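Local structure of organic hydroperoxide resistance protein (Elizabethkingia anophelis NUHP1, 6D9N) at residues L106-P111 with D120-A125. The protein probably detoxifies organic hydroperoxides by reducing them with a reactive pair of cysteines, as in other members of the OsmC/Ohr family. Numbering follows the deposited sequence.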
ATOM      1  N   LEU B 106      -2.800  12.742   5.322  1.00 10.59           N
ATOM      2  CA  LEU B 106      -4.145  12.282   4.985  1.00 10.31           C
ATOM      3  C   LEU B 106      -5.126  13.384   5.320  1.00 10.16           C
ATOM      4  O   LEU B 106      -5.022  14.009   6.386  1.00 12.24           O
ATOM      5  CB  LEU B 106      -4.607  11.149   5.877  1.00 13.66           C
ATOM      6  CG  LEU B 106      -4.019   9.770   5.874  1.00 15.40           C
ATOM      7  CD1 LEU B 106      -4.811   8.886   6.833  1.00 13.99           C
ATOM      8  CD2 LEU B 106      -4.082   9.192   4.481  1.00 16.87           C
ATOM      9  N   HIS B 107      -6.082  13.622   4.441  1.00  9.88           N
ATOM     10  CA  HIS B 107      -7.107  14.608   4.737  1.00 10.79           C
ATOM     11  C   HIS B 107      -8.449  14.038   4.319  1.00 10.52           C
ATOM     12  O   HIS B 107      -8.603  13.516   3.208  1.00 12.23           O
ATOM     13  CB  HIS B 107      -6.873  15.878   3.957  1.00 11.84           C
ATOM     14  CG  HIS B 107      -7.910  16.904   4.261  1.00 12.40           C
ATOM     15  ND1 HIS B 107      -7.862  17.699   5.392  1.00 13.04           N
ATOM     16  CD2 HIS B 107      -9.086  17.199   3.650  1.00 12.94           C
ATOM     17  CE1 HIS B 107      -8.927  18.480   5.429  1.00 12.87           C
ATOM     18  NE2 HIS B 107      -9.685  18.198   4.381  1.00 13.20           N
ATOM     19  N   ALA B 108      -9.429  14.108   5.221  1.00  9.29           N
ATOM     20  CA  ALA B 108     -10.784  13.653   4.930  1.00  9.45           C
ATOM     21  C   ALA B 108     -11.712  14.853   4.901  1.00  9.48           C
ATOM     22  O   ALA B 108     -11.582  15.763   5.730  1.00 11.01           O
ATOM     23  CB  ALA B 108     -11.302  12.661   5.984  1.00 10.81           C
ATOM     24  N   ASN B 109     -12.675  14.811   3.985  1.00  9.36           N
ATOM     25  CA  ASN B 109     -13.758  15.783   3.977  1.00  9.14           C
ATOM     26  C   ASN B 109     -15.088  15.070   4.148  1.00  8.90           C
ATOM     27  O   ASN B 109     -15.386  14.116   3.420  1.00  9.20           O
ATOM     28  CB  ASN B 109     -13.790  16.611   2.698  1.00 10.12           C
ATOM     29  CG  ASN B 109     -14.816  17.715   2.787  1.00 10.26           C
ATOM     30  OD1 ASN B 109     -14.619  18.692   3.496  1.00 11.00           O
ATOM     31  ND2 ASN B 109     -15.934  17.554   2.111  1.00 10.89           N
ATOM     32  N   ILE B 110     -15.899  15.569   5.074  1.00  8.93           N
ATOM     33  CA  ILE B 110     -17.196  14.956   5.395  1.00  9.30           C
ATOM     34  C   ILE B 110     -18.250  16.050   5.319  1.00  9.22           C
ATOM     35  O   ILE B 110     -18.414  16.826   6.283  1.00 10.23           O
ATOM     36  CB  ILE B 110     -17.186  14.302   6.790  1.00  9.20           C
ATOM     37  CG1 ILE B 110     -15.992  13.359   6.962  1.00  9.67           C
ATOM     38  CG2 ILE B 110     -18.519  13.565   7.025  1.00  9.89           C
ATOM     39  CD1 ILE B 110     -15.789  12.868   8.407  1.00 10.78           C
ATOM     40  N   PRO B 111     -18.980  16.172   4.208  1.00  9.25           N
ATOM     41  CA  PRO B 111     -19.989  17.235   4.120  1.00 10.07           C
ATOM     42  C   PRO B 111     -21.141  16.968   5.067  1.00 10.51           C
ATOM     43  O   PRO B 111     -21.524  15.819   5.309  1.00 10.90           O
ATOM     44  CB  PRO B 111     -20.499  17.122   2.677  1.00 11.14           C
ATOM     45  CG  PRO B 111     -19.443  16.330   1.946  1.00 10.53           C
ATOM     46  CD  PRO B 111     -18.880  15.377   2.960  1.00  9.99           C
ATOM     47  N   ASP B 120     -14.785  13.044  15.557  1.00 11.61           N
ATOM     48  CA  ASP B 120     -15.078  11.723  16.114  1.00 12.61           C
ATOM     49  C   ASP B 120     -15.030  10.649  15.029  1.00 11.14           C
ATOM     50  O   ASP B 120     -14.517   9.546  15.254  1.00 12.14           O
ATOM     51  CB  ASP B 120     -16.462  11.738  16.785  1.00 15.56           C
ATOM     52  CG  ASP B 120     -16.521  12.607  18.048  1.00 19.41           C
ATOM     53  OD1 ASP B 120     -15.464  12.976  18.613  1.00 21.25           O
ATOM     54  OD2 ASP B 120     -17.649  12.899  18.480  1.00 21.12           O
ATOM     55  N   LEU B 121     -15.580  10.949  13.859  1.00 10.94           N
ATOM     56  CA  LEU B 121     -15.622   9.973  12.782  1.00 10.19           C
ATOM     57  C   LEU B 121     -14.220   9.611  12.311  1.00 10.40           C
ATOM     58  O   LEU B 121     -13.912   8.419  12.135  1.00 10.87           O
ATOM     59  CB  LEU B 121     -16.473  10.494  11.617  1.00 10.14           C
ATOM     60  CG  LEU B 121     -17.971  10.607  11.938  1.00 11.27           C
ATOM     61  CD1 LEU B 121     -18.633  11.455  10.833  1.00 12.13           C
ATOM     62  CD2 LEU B 121     -18.608   9.221  12.055  1.00 12.10           C
ATOM     63  N   ILE B 122     -13.335  10.611  12.121  1.00 10.06           N
ATOM     64  CA  ILE B 122     -12.019  10.259  11.604  1.00 10.62           C
ATOM     65  C   ILE B 122     -11.175   9.579  12.661  1.00 10.76           C
ATOM     66  O   ILE B 122     -10.320   8.766  12.321  1.00 11.34           O
ATOM     67  CB  ILE B 122     -11.263  11.449  10.954  1.00 11.85           C
ATOM     68  CG1 ILE B 122     -10.985  12.613  11.938  1.00 12.26           C
ATOM     69  CG2 ILE B 122     -11.921  11.859   9.636  1.00 13.01           C
ATOM     70  CD1 ILE B 122      -9.651  13.300  11.678  1.00 13.28           C
ATOM     71  N   GLU B 123     -11.355   9.918  13.940  1.00 11.58           N
ATOM     72  CA  GLU B 123     -10.652   9.207  14.997  1.00 13.06           C
ATOM     73  C   GLU B 123     -10.987   7.713  14.946  1.00 12.02           C
ATOM     74  O   GLU B 123     -10.086   6.865  15.032  1.00 12.27           O
ATOM     75  CB  GLU B 123     -11.019   9.849  16.347  1.00 16.44           C
ATOM     76  CG  GLU B 123     -10.498   9.090  17.567  1.00 20.76           C
ATOM     77  CD  GLU B 123     -10.844   9.768  18.894  1.00 25.37           C
ATOM     78  OE1 GLU B 123      -9.983   9.746  19.797  1.00 27.66           O
ATOM     79  OE2 GLU B 123     -11.957  10.325  19.042  1.00 27.00           O
ATOM     80  N   LYS B 124     -12.278   7.367  14.799  1.00 10.95           N
ATOM     81  CA  LYS B 124     -12.644   5.955  14.702  1.00 11.71           C
ATOM     82  C   LYS B 124     -12.112   5.343  13.414  1.00 10.59           C
ATOM     83  O   LYS B 124     -11.614   4.211  13.436  1.00 11.30           O
ATOM     84  CB  LYS B 124     -14.175   5.780  14.815  1.00 15.09           C
ATOM     85  CG  LYS B 124     -14.687   5.976  16.230  1.00 18.93           C
ATOM     86  CD  LYS B 124     -16.195   5.901  16.319  1.00 22.30           C
ATOM     87  CE  LYS B 124     -16.674   6.167  17.756  1.00 25.63           C
ATOM     88  NZ  LYS B 124     -18.132   6.493  17.880  1.00 28.21           N
ATOM     89  N   ALA B 125     -12.254   6.046  12.286  1.00 10.01           N
ATOM     90  CA  ALA B 125     -11.774   5.507  11.020  1.00  9.53           C
ATOM     91  C   ALA B 125     -10.290   5.184  11.074  1.00  9.10           C
ATOM     92  O   ALA B 125      -9.845   4.196  10.489  1.00  9.73           O
ATOM     93  CB  ALA B 125     -12.058   6.507   9.915  1.00 10.05           C
TER
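Ile110, just past the end of a strand, reaches to Leu121 and Ile122 of the helix that follows, and its side chain shows how one extended branch can serve two helical residues. CB stays back and touches nothing in 120-125. At this carbon the chain forks: CG2 of Ile110 lies 4.3 Å from CD1 of Leu121, a looser approach, while CG1 leaves opposite the carbonyl carbon (chi1 -51°) and is itself still short of the helix. A nearly straight second torsion, chi2 170°, then carries the methyl CD1 outward to do most of the touching. CD1 of Ile110 lies 4.0 Å from CD1 of Leu121 and nearly as close to its CB, the two side chains meeting at a slant. The same CD1 of Ile110 is 4.2 Å from CG2 of Ile122. Strand 100-109 runs through the middle of a mixed sheet, and helix 115-128 belongs to the beta-alpha-beta crossover that leads to the parallel neighbour 141-146. The alternation of the strand, carried one residue past its end, sorts the residues: Ala108 and Ile110 point at the helix, whereas His107 and Asn109 point away from it; His107 bonds the hydroxyls of Thr144 and Ser146, and Asn109 that of Ser146. CG2 of Ile122, in turn, spans the two inward-facing residues, since besides Ile110 it meets CB of Ala108 at 3.8 Å. All four contacting residues are buried, and the neighbours continue the apolar layer: Leu121 also leans on Val73 of helix 54-77, and Ile122 on Leu143 and Val145. Beyond its last turn, helix 115-128 runs straight into Cys129, which is disulfide-bonded to Cys65 of helix 54-77.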